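Side-chain contacts in anti-H(O) lectin 1 (Ulex europaeus, PDB 1FX5), which binds L-fucose as a homodimeric, calcium- and manganese-containing legume lectin that recognises the O(H) blood group: residues Gly105-Phe110 against Ser215-Ile220; Asn159-Leu164 against Pro188-Ser193; Ile172-Ser177 against Val200-Ile205. All coordinates share one frame; numbering follows the deposited sequence.

Interaction 1 of 3, residues Gly105-Phe110 against Ser215-Ile220; sequences GYFGLF and SGSTYI. Unlike the reference sequence in segment 215-220: Ser217 (reference Gly).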
loop_
_atom_site.group_PDB
_atom_site.type_symbol
_atom_site.label_atom_id
_atom_site.label_comp_id
_atom_site.label_asym_id
_atom_site.label_seq_id
_atom_site.Cartn_x
_atom_site.Cartn_y
_atom_site.Cartn_z
ATOM N N GLY A 105 -17.864 -21.924 11.241
ATOM C CA GLY A 105 -16.584 -22.579 11.473
ATOM C C GLY A 105 -15.613 -22.663 10.301
ATOM O O GLY A 105 -14.530 -23.238 10.416
ATOM N N TYR A 106 -15.989 -22.101 9.166
ATOM C CA TYR A 106 -15.135 -22.122 7.989
ATOM C C TYR A 106 -14.407 -20.779 7.790
ATOM O O TYR A 106 -13.731 -20.576 6.770
ATOM C CB TYR A 106 -15.945 -22.570 6.761
ATOM C CG TYR A 106 -16.471 -23.988 6.901
ATOM C CD1 TYR A 106 -17.807 -24.232 7.184
ATOM C CD2 TYR A 106 -15.624 -25.076 6.760
ATOM C CE1 TYR A 106 -18.291 -25.528 7.311
ATOM C CE2 TYR A 106 -16.099 -26.389 6.894
ATOM C CZ TYR A 106 -17.431 -26.604 7.163
ATOM O OH TYR A 106 -17.905 -27.888 7.243
ATOM N N PHE A 107 -14.615 -19.851 8.734
ATOM C CA PHE A 107 -13.996 -18.513 8.756
ATOM C C PHE A 107 -14.083 -17.600 7.542
ATOM O O PHE A 107 -13.310 -16.615 7.464
ATOM C CB PHE A 107 -12.497 -18.634 9.092
ATOM C CG PHE A 107 -12.208 -19.380 10.361
ATOM C CD1 PHE A 107 -11.666 -20.664 10.327
ATOM C CD2 PHE A 107 -12.481 -18.804 11.594
ATOM C CE1 PHE A 107 -11.401 -21.364 11.500
ATOM C CE2 PHE A 107 -12.220 -19.502 12.774
ATOM C CZ PHE A 107 -11.678 -20.788 12.720
ATOM N N GLY A 108 -14.975 -17.921 6.611
ATOM C CA GLY A 108 -15.123 -17.116 5.415
ATOM C C GLY A 108 -14.032 -17.410 4.385
ATOM O O GLY A 108 -14.023 -16.816 3.300
ATOM N N LEU A 109 -13.150 -18.365 4.680
ATOM C CA LEU A 109 -12.057 -18.719 3.776
ATOM C C LEU A 109 -12.269 -19.966 2.929
ATOM O O LEU A 109 -11.679 -20.092 1.840
ATOM C CB LEU A 109 -10.766 -18.914 4.590
ATOM C CG LEU A 109 -10.293 -17.783 5.510
ATOM C CD1 LEU A 109 -9.049 -18.246 6.288
ATOM C CD2 LEU A 109 -9.989 -16.545 4.673
ATOM N N PHE A 110 -13.069 -20.903 3.443
ATOM C CA PHE A 110 -13.357 -22.168 2.752
ATOM C C PHE A 110 -14.858 -22.474 2.502
ATOM O O PHE A 110 -15.728 -21.876 3.141
ATOM C CB PHE A 110 -12.719 -23.331 3.556
ATOM C CG PHE A 110 -11.294 -23.063 3.999
ATOM C CD1 PHE A 110 -10.243 -23.183 3.111
ATOM C CD2 PHE A 110 -11.024 -22.672 5.297
ATOM C CE1 PHE A 110 -8.944 -22.913 3.515
ATOM C CE2 PHE A 110 -9.726 -22.400 5.707
ATOM C CZ PHE A 110 -8.690 -22.520 4.814
ATOM N N SER A 215 -10.003 -12.199 9.125
ATOM C CA SER A 215 -11.365 -12.685 8.931
ATOM C C SER A 215 -11.863 -13.025 10.345
ATOM O O SER A 215 -11.057 -13.360 11.240
ATOM C CB SER A 215 -11.423 -13.911 7.986
ATOM O OG SER A 215 -11.280 -15.160 8.654
ATOM N N GLY A 216 -13.164 -12.866 10.572
ATOM C CA GLY A 216 -13.746 -13.160 11.866
ATOM C C GLY A 216 -15.126 -13.715 11.582
ATOM O O GLY A 216 -15.747 -13.303 10.597
ATOM N N SER A 217 -15.612 -14.651 12.403
ATOM C CA SER A 217 -16.929 -15.208 12.169
ATOM C C SER A 217 -17.524 -15.817 13.428
ATOM O O SER A 217 -16.816 -16.031 14.417
ATOM C CB SER A 217 -16.904 -16.229 11.019
ATOM O OG SER A 217 -16.122 -17.340 11.362
ATOM N N THR A 218 -18.836 -16.061 13.381
ATOM C CA THR A 218 -19.583 -16.632 14.491
ATOM C C THR A 218 -20.844 -17.383 14.004
ATOM O O THR A 218 -21.141 -17.402 12.804
ATOM C CB THR A 218 -19.936 -15.524 15.500
ATOM O OG1 THR A 218 -20.347 -16.108 16.748
ATOM C CG2 THR A 218 -21.030 -14.619 14.938
ATOM N N TYR A 219 -21.590 -17.980 14.928
ATOM C CA TYR A 219 -22.799 -18.736 14.582
ATOM C C TYR A 219 -23.972 -18.349 15.502
ATOM O O TYR A 219 -23.705 -17.898 16.629
ATOM C CB TYR A 219 -22.438 -20.201 14.775
ATOM C CG TYR A 219 -23.466 -21.164 14.310
ATOM C CD1 TYR A 219 -24.206 -21.903 15.233
ATOM C CD2 TYR A 219 -23.717 -21.333 12.956
ATOM C CE1 TYR A 219 -25.158 -22.777 14.823
ATOM C CE2 TYR A 219 -24.676 -22.211 12.529
ATOM C CZ TYR A 219 -25.396 -22.931 13.472
ATOM O OH TYR A 219 -26.352 -23.824 13.069
ATOM N N ILE A 220 -25.243 -18.531 15.071
ATOM C CA ILE A 220 -26.408 -18.164 15.941
ATOM C C ILE A 220 -26.471 -18.967 17.211
ATOM O O ILE A 220 -26.250 -20.179 17.190
ATOM C CB ILE A 220 -27.840 -18.359 15.343
ATOM C CG1 ILE A 220 -27.815 -19.190 14.078
ATOM C CG2 ILE A 220 -28.584 -17.024 15.252
ATOM C CD1 ILE A 220 -27.649 -20.634 14.344
#

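Interaction 2 of 3, residues Asn159-Leu164 against Pro188-Ser193; sequences NKRYGL and PSDQTS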
loop_
_atom_site.group_PDB
_atom_site.type_symbol
_atom_site.label_atom_id
_atom_site.label_comp_id
_atom_site.label_asym_id
_atom_site.label_seq_id
_atom_site.Cartn_x
_atom_site.Cartn_y
_atom_site.Cartn_z
ATOM N N ASN A 159 -6.323 -21.772 25.931
ATOM C CA ASN A 159 -7.387 -21.527 26.904
ATOM C C ASN A 159 -7.835 -20.079 26.667
ATOM O O ASN A 159 -7.274 -19.138 27.241
ATOM C CB ASN A 159 -6.874 -21.715 28.325
ATOM C CG ASN A 159 -6.469 -23.155 28.604
ATOM O OD1 ASN A 159 -5.404 -23.410 29.153
ATOM N ND2 ASN A 159 -7.302 -24.106 28.191
ATOM N N LYS A 160 -8.817 -19.928 25.777
ATOM C CA LYS A 160 -9.385 -18.628 25.394
ATOM C C LYS A 160 -9.944 -17.783 26.550
ATOM O O LYS A 160 -10.508 -18.316 27.498
ATOM C CB LYS A 160 -10.457 -18.834 24.290
ATOM C CG LYS A 160 -11.563 -19.841 24.670
ATOM C CD LYS A 160 -12.637 -19.960 23.603
ATOM C CE LYS A 160 -13.887 -20.626 24.167
ATOM N NZ LYS A 160 -14.991 -20.724 23.182
ATOM N N ARG A 161 -9.805 -16.461 26.432
ATOM C CA ARG A 161 -10.277 -15.508 27.428
ATOM C C ARG A 161 -11.089 -14.461 26.670
ATOM O O ARG A 161 -10.719 -14.116 25.547
ATOM C CB ARG A 161 -9.088 -14.825 28.112
ATOM C CG ARG A 161 -8.204 -15.747 28.928
ATOM C CD ARG A 161 -7.121 -14.985 29.680
ATOM N NE ARG A 161 -6.265 -15.908 30.431
ATOM C CZ ARG A 161 -5.096 -15.606 30.990
ATOM N NH1 ARG A 161 -4.598 -14.384 30.909
ATOM N NH2 ARG A 161 -4.407 -16.558 31.615
ATOM N N TYR A 162 -12.170 -13.952 27.266
ATOM C CA TYR A 162 -13.013 -12.945 26.624
ATOM C C TYR A 162 -13.019 -11.648 27.431
ATOM O O TYR A 162 -12.680 -11.668 28.608
ATOM C CB TYR A 162 -14.457 -13.450 26.508
ATOM C CG TYR A 162 -14.685 -14.490 25.446
ATOM C CD1 TYR A 162 -14.294 -15.808 25.646
ATOM C CD2 TYR A 162 -15.228 -14.142 24.211
ATOM C CE1 TYR A 162 -14.422 -16.749 24.641
ATOM C CE2 TYR A 162 -15.365 -15.074 23.196
ATOM C CZ TYR A 162 -14.954 -16.370 23.413
ATOM O OH TYR A 162 -15.023 -17.284 22.395
ATOM N N GLY A 163 -13.403 -10.533 26.796
ATOM C CA GLY A 163 -13.451 -9.246 27.485
ATOM C C GLY A 163 -12.334 -8.266 27.187
ATOM O O GLY A 163 -11.209 -8.670 26.873
ATOM N N LEU A 164 -12.617 -6.972 27.340
ATOM C CA LEU A 164 -11.621 -5.928 27.078
ATOM C C LEU A 164 -10.443 -5.996 28.052
ATOM O O LEU A 164 -9.325 -5.581 27.738
ATOM C CB LEU A 164 -12.256 -4.533 27.119
ATOM C CG LEU A 164 -11.878 -3.539 25.999
ATOM C CD1 LEU A 164 -12.059 -2.109 26.533
ATOM C CD2 LEU A 164 -10.428 -3.714 25.485
ATOM N N PRO A 188 -0.803 -10.197 28.350
ATOM C CA PRO A 188 0.043 -9.366 29.208
ATOM C C PRO A 188 -0.316 -9.301 30.696
ATOM O O PRO A 188 0.555 -9.026 31.525
ATOM C CB PRO A 188 -0.026 -7.995 28.538
ATOM C CG PRO A 188 -1.361 -8.010 27.864
ATOM C CD PRO A 188 -1.407 -9.388 27.275
ATOM N N SER A 189 -1.568 -9.606 31.038
ATOM C CA SER A 189 -2.015 -9.572 32.430
ATOM C C SER A 189 -1.260 -10.537 33.340
ATOM O O SER A 189 -0.945 -10.208 34.494
ATOM C CB SER A 189 -3.501 -9.882 32.526
ATOM O OG SER A 189 -3.726 -11.259 32.297
ATOM N N ASP A 190 -0.988 -11.734 32.835
ATOM C CA ASP A 190 -0.272 -12.726 33.636
ATOM C C ASP A 190 0.882 -13.363 32.894
ATOM O O ASP A 190 1.479 -14.307 33.385
ATOM C CB ASP A 190 -1.225 -13.802 34.189
ATOM C CG ASP A 190 -1.827 -14.693 33.094
ATOM O OD1 ASP A 190 -2.393 -15.748 33.477
ATOM O OD2 ASP A 190 -1.750 -14.342 31.882
ATOM N N GLN A 191 1.168 -12.864 31.693
ATOM C CA GLN A 191 2.263 -13.383 30.881
ATOM C C GLN A 191 2.056 -14.792 30.290
ATOM O O GLN A 191 3.035 -15.446 29.918
ATOM C CB GLN A 191 3.563 -13.324 31.694
ATOM C CG GLN A 191 4.763 -12.760 30.985
ATOM C CD GLN A 191 4.766 -11.248 30.904
ATOM O OE1 GLN A 191 3.953 -10.651 30.188
ATOM N NE2 GLN A 191 5.717 -10.618 31.596
ATOM N N THR A 192 0.815 -15.286 30.258
ATOM C CA THR A 192 0.523 -16.613 29.694
ATOM C C THR A 192 0.820 -16.475 28.192
ATOM O O THR A 192 0.262 -15.606 27.511
ATOM C CB THR A 192 -0.957 -16.975 29.852
ATOM O OG1 THR A 192 -1.231 -17.281 31.220
ATOM C CG2 THR A 192 -1.334 -18.160 28.967
ATOM N N SER A 193 1.661 -17.354 27.669
ATOM C CA SER A 193 2.022 -17.304 26.265
ATOM C C SER A 193 1.980 -18.691 25.592
ATOM O O SER A 193 2.235 -19.716 26.237
ATOM C CB SER A 193 3.424 -16.687 26.184
ATOM O OG SER A 193 3.858 -16.539 24.852
HETATM O O HOH W 1 -5.531 -11.729 30.318
#

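Interaction 3 of 3, residues Ile172-Ser177 against Val200-Ile205; sequences IIYEAS and VDLKEI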
loop_
_atom_site.group_PDB
_atom_site.type_symbol
_atom_site.label_atom_id
_atom_site.label_comp_id
_atom_site.label_asym_id
_atom_site.label_seq_id
_atom_site.Cartn_x
_atom_site.Cartn_y
_atom_site.Cartn_z
ATOM N N ILE A 172 3.481 -12.813 14.531
ATOM C CA ILE A 172 3.648 -13.844 13.503
ATOM C C ILE A 172 4.870 -13.518 12.648
ATOM O O ILE A 172 4.994 -12.398 12.117
ATOM C CB ILE A 172 2.378 -13.958 12.601
ATOM C CG1 ILE A 172 1.156 -14.214 13.476
ATOM C CG2 ILE A 172 2.516 -15.137 11.618
ATOM C CD1 ILE A 172 -0.164 -14.181 12.729
ATOM N N ILE A 173 5.730 -14.510 12.449
ATOM C CA ILE A 173 6.949 -14.326 11.663
ATOM C C ILE A 173 7.229 -15.405 10.610
ATOM O O ILE A 173 7.017 -16.610 10.860
ATOM C CB ILE A 173 8.188 -14.359 12.633
ATOM C CG1 ILE A 173 8.107 -13.234 13.656
ATOM C CG2 ILE A 173 9.509 -14.285 11.874
ATOM C CD1 ILE A 173 8.978 -13.487 14.869
ATOM N N TYR A 174 7.646 -14.988 9.421
ATOM C CA TYR A 174 7.963 -15.966 8.400
ATOM C C TYR A 174 9.416 -15.666 8.037
ATOM O O TYR A 174 9.741 -14.547 7.627
ATOM C CB TYR A 174 7.066 -15.897 7.160
ATOM C CG TYR A 174 7.387 -17.004 6.153
ATOM C CD1 TYR A 174 7.089 -18.345 6.425
ATOM C CD2 TYR A 174 8.027 -16.719 4.951
ATOM C CE1 TYR A 174 7.426 -19.366 5.537
ATOM C CE2 TYR A 174 8.371 -17.732 4.048
ATOM C CZ TYR A 174 8.075 -19.047 4.344
ATOM O OH TYR A 174 8.454 -20.036 3.445
ATOM N N GLU A 175 10.300 -16.617 8.312
ATOM C CA GLU A 175 11.717 -16.454 8.004
ATOM C C GLU A 175 11.972 -17.296 6.748
ATOM O O GLU A 175 12.017 -18.527 6.818
ATOM C CB GLU A 175 12.578 -16.957 9.149
ATOM C CG GLU A 175 14.043 -16.797 8.844
ATOM C CD GLU A 175 14.918 -17.643 9.738
ATOM O OE1 GLU A 175 15.474 -18.654 9.241
ATOM O OE2 GLU A 175 15.047 -17.304 10.937
ATOM N N ALA A 176 12.190 -16.628 5.623
ATOM C CA ALA A 176 12.433 -17.294 4.338
ATOM C C ALA A 176 13.584 -18.307 4.236
ATOM O O ALA A 176 13.427 -19.345 3.585
ATOM C CB ALA A 176 12.540 -16.250 3.206
ATOM N N SER A 177 14.727 -18.019 4.866
ATOM C CA SER A 177 15.883 -18.927 4.817
ATOM C C SER A 177 15.580 -20.324 5.353
ATOM O O SER A 177 15.982 -21.307 4.737
ATOM C CB SER A 177 17.120 -18.321 5.503
ATOM O OG SER A 177 16.814 -17.911 6.830
ATOM N N VAL A 200 6.851 -24.566 5.990
ATOM C CA VAL A 200 6.130 -24.657 4.737
ATOM C C VAL A 200 6.723 -23.721 3.671
ATOM O O VAL A 200 7.043 -22.558 3.935
ATOM C CB VAL A 200 4.597 -24.407 4.997
ATOM C CG1 VAL A 200 4.398 -23.211 5.884
ATOM C CG2 VAL A 200 3.834 -24.180 3.695
ATOM N N ASP A 201 6.915 -24.274 2.485
ATOM C CA ASP A 201 7.473 -23.558 1.345
ATOM C C ASP A 201 6.385 -22.743 0.642
ATOM O O ASP A 201 5.665 -23.255 -0.225
ATOM C CB ASP A 201 8.099 -24.575 0.385
ATOM C CG ASP A 201 8.885 -23.927 -0.742
ATOM O OD1 ASP A 201 9.489 -24.686 -1.534
ATOM O OD2 ASP A 201 8.899 -22.678 -0.856
ATOM N N LEU A 202 6.354 -21.451 0.934
ATOM C CA LEU A 202 5.372 -20.563 0.343
ATOM C C LEU A 202 5.365 -20.477 -1.189
ATOM O O LEU A 202 4.303 -20.273 -1.774
ATOM C CB LEU A 202 5.499 -19.193 0.977
ATOM C CG LEU A 202 4.500 -18.762 2.054
ATOM C CD1 LEU A 202 3.974 -19.893 2.945
ATOM C CD2 LEU A 202 5.140 -17.647 2.856
ATOM N N LYS A 203 6.518 -20.687 -1.836
ATOM C CA LYS A 203 6.607 -20.629 -3.311
ATOM C C LYS A 203 5.807 -21.739 -3.954
ATOM O O LYS A 203 5.444 -21.654 -5.128
ATOM C CB LYS A 203 8.034 -20.809 -3.815
ATOM C CG LYS A 203 8.957 -19.660 -3.611
ATOM C CD LYS A 203 10.293 -19.985 -4.251
ATOM C CE LYS A 203 10.104 -20.343 -5.722
ATOM N NZ LYS A 203 11.400 -20.603 -6.422
ATOM N N GLU A 204 5.593 -22.810 -3.202
ATOM C CA GLU A 204 4.840 -23.935 -3.721
ATOM C C GLU A 204 3.341 -23.895 -3.444
ATOM O O GLU A 204 2.591 -24.709 -3.979
ATOM C CB GLU A 204 5.384 -25.229 -3.119
ATOM C CG GLU A 204 6.761 -25.620 -3.596
ATOM C CD GLU A 204 7.143 -26.988 -3.059
ATOM O OE1 GLU A 204 6.425 -27.956 -3.408
ATOM O OE2 GLU A 204 8.126 -27.092 -2.275
ATOM N N ILE A 205 2.905 -22.972 -2.598
ATOM C CA ILE A 205 1.504 -22.865 -2.245
ATOM C C ILE A 205 0.762 -21.596 -2.656
ATOM O O ILE A 205 -0.409 -21.658 -3.058
ATOM C CB ILE A 205 1.390 -23.130 -0.716
ATOM C CG1 ILE A 205 1.569 -24.629 -0.470
ATOM C CG2 ILE A 205 0.070 -22.640 -0.134
ATOM C CD1 ILE A 205 2.619 -24.927 0.508
#

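Interaction 1 of 3, residues Gly105-Phe110 against Ser215-Ile220
Phe107 sits opposite two serines of strand 209-219, Ser215 and Ser217, whose CB atoms are both directed toward the loop that carries Phe107. The firm link is polar: Ser215 OG donates to Phe107 O at 2.8 Å, with the hydroxyl in the plane of the carbonyl and a C=O...OG angle of 147°. With chi1 at 89°, the hydroxyl of Ser215 is lifted between its own backbone N and carbonyl carbon, and this brings OG up to the loop, where it also lies 3.7 Å from Phe107 CB. Beside it, Leu109 adds a looser touch, its CG 4.2 Å from Ser215 OG.

Ser217, which replaces the glycine of the reference sequence, approaches the same residue further along the strand. Its OG is 3.6 Å from Phe107 CA and 3.9 Å from Phe107 CD2, coming up obliquely to the ring; this hydroxyl is hydrogen-bonded to Gly104 O, just before the loop segment. In the legume lectin fold this strand belongs to the concave sheet, and the loop between strands 88-94 and 122-127 lies across it near the metal site. Phe107 links this strand to the metal-bearing one: chi1 of -55° keeps CG beside the backbone N, and the ring rests on Glu125, a ligand of the manganese ion, and Asp127, which binds both manganese and calcium; the nearest atoms of the Phe107 side chain are about 5 Å from each bound metal. Leu109, meanwhile, packs on Thr90, Phe92 and Ala123 of the two strands that flank the loop in sequence.

Interaction 2 of 3, residues Asn159-Leu164 against Pro188-Ser193
Asp190 OD2 accepts from two donors at once, one from each segment: Arg161 NH1 at 3.0 Å and the backbone N of Thr192 at 3.2 Å. The two reach it from opposite faces of the carboxylate plane, so the oxygen is held between the arginine of one loop and the backbone of its own turn. The other oxygen, OD1, takes Arg161 NH2 at 2.9 Å, on its syn side and 24° out of the carboxylate plane. Arg161 therefore grips Asp190 end-on through both terminal nitrogens in a bidentate salt bridge. The pairing is not flat, because guanidinium and carboxylate planes are turned 54° apart; the skew shows chiefly at OD2, which NH1 meets from above the carboxylate.

Arg161 spans the gap with a chain fully extended from CG to NE, meeting Asp190 from the opposite direction. At the edge of the guanidinium, a water accepts from Arg161 NH1 at 2.9 Å and is hydrogen-bonded to Ser189 OG at 2.7 Å, linking the arginine to a second residue of the turn. Thr192 OG1 lies 3.3 Å from Arg161 NH2, oblique to the guanidinium. Tyr187, the residue before the 188-193 segment, adds a cation-pi contact with Arg161. At this partly solvent-exposed site, the charge pair joins the loop that follows strand 154-157 to the hairpin turn between antiparallel strands 180-187 and 192-199, where Asp190 OD2 and Thr192 N close an Asx turn.

Interaction 3 of 3, residues Ile172-Ser177 against Val200-Ile205
Tyr174 reaches from strand 168-175 to the loop around Val200 and Leu202, its CB directed toward that loop. With CG anti to the backbone N (chi1 -177°), the ring reaches across to the loop and presents one face to Leu202. Tyr174 CG starts the overlap at 4.0 Å from Leu202 CD2. Further out, Tyr174 CE2 makes the closest carbon contact, 3.4 Å from the same methyl. Leu202 CD2 stands 3.5 Å from the centroid of the Tyr174 ring and only 16° off the ring normal, a CH-pi contact made over the face, with the two side chains arriving from opposite directions. At the ring's edge, Tyr174 CE1 comes within 3.6 Å of Val200 O. The tip completes the reach: Tyr174 OH donates to Val200 O at 2.9 Å, in the carbonyl plane with a C=O...OH angle of 154°.

One tyrosine thus combines an apolar face with a polar tip, and the hydroxyl of this buried residue is bonded to the loop backbone. Leu65 and Leu181 also pack on Tyr174, while Leu202 touches Val122. The contact joins a back-sheet strand of the legume lectin beta-sandwich to the loop leading into strand 209-219.

Interactions 1 and 3 are buried, whereas interaction 2 lies at the surface, and their chemistry follows. The two buried contacts each rest on one side-chain hydroxyl donating to a backbone carbonyl: a serine to a phenylalanine carbonyl in interaction 1, the tyrosine's own hydroxyl in interaction 3. The surface one relies on a bidentate charge pair and a water. Interactions 1 and 3 each set a loop against a strand, while interaction 2 joins a loop to a hairpin turn. The segments of interactions 2 and 3 alternate along the sequence, although their centres are 28 Å apart. Interactions 1 and 3 lie on opposite sides of the chain's centre, and interaction 1 alone adjoins the metal ions.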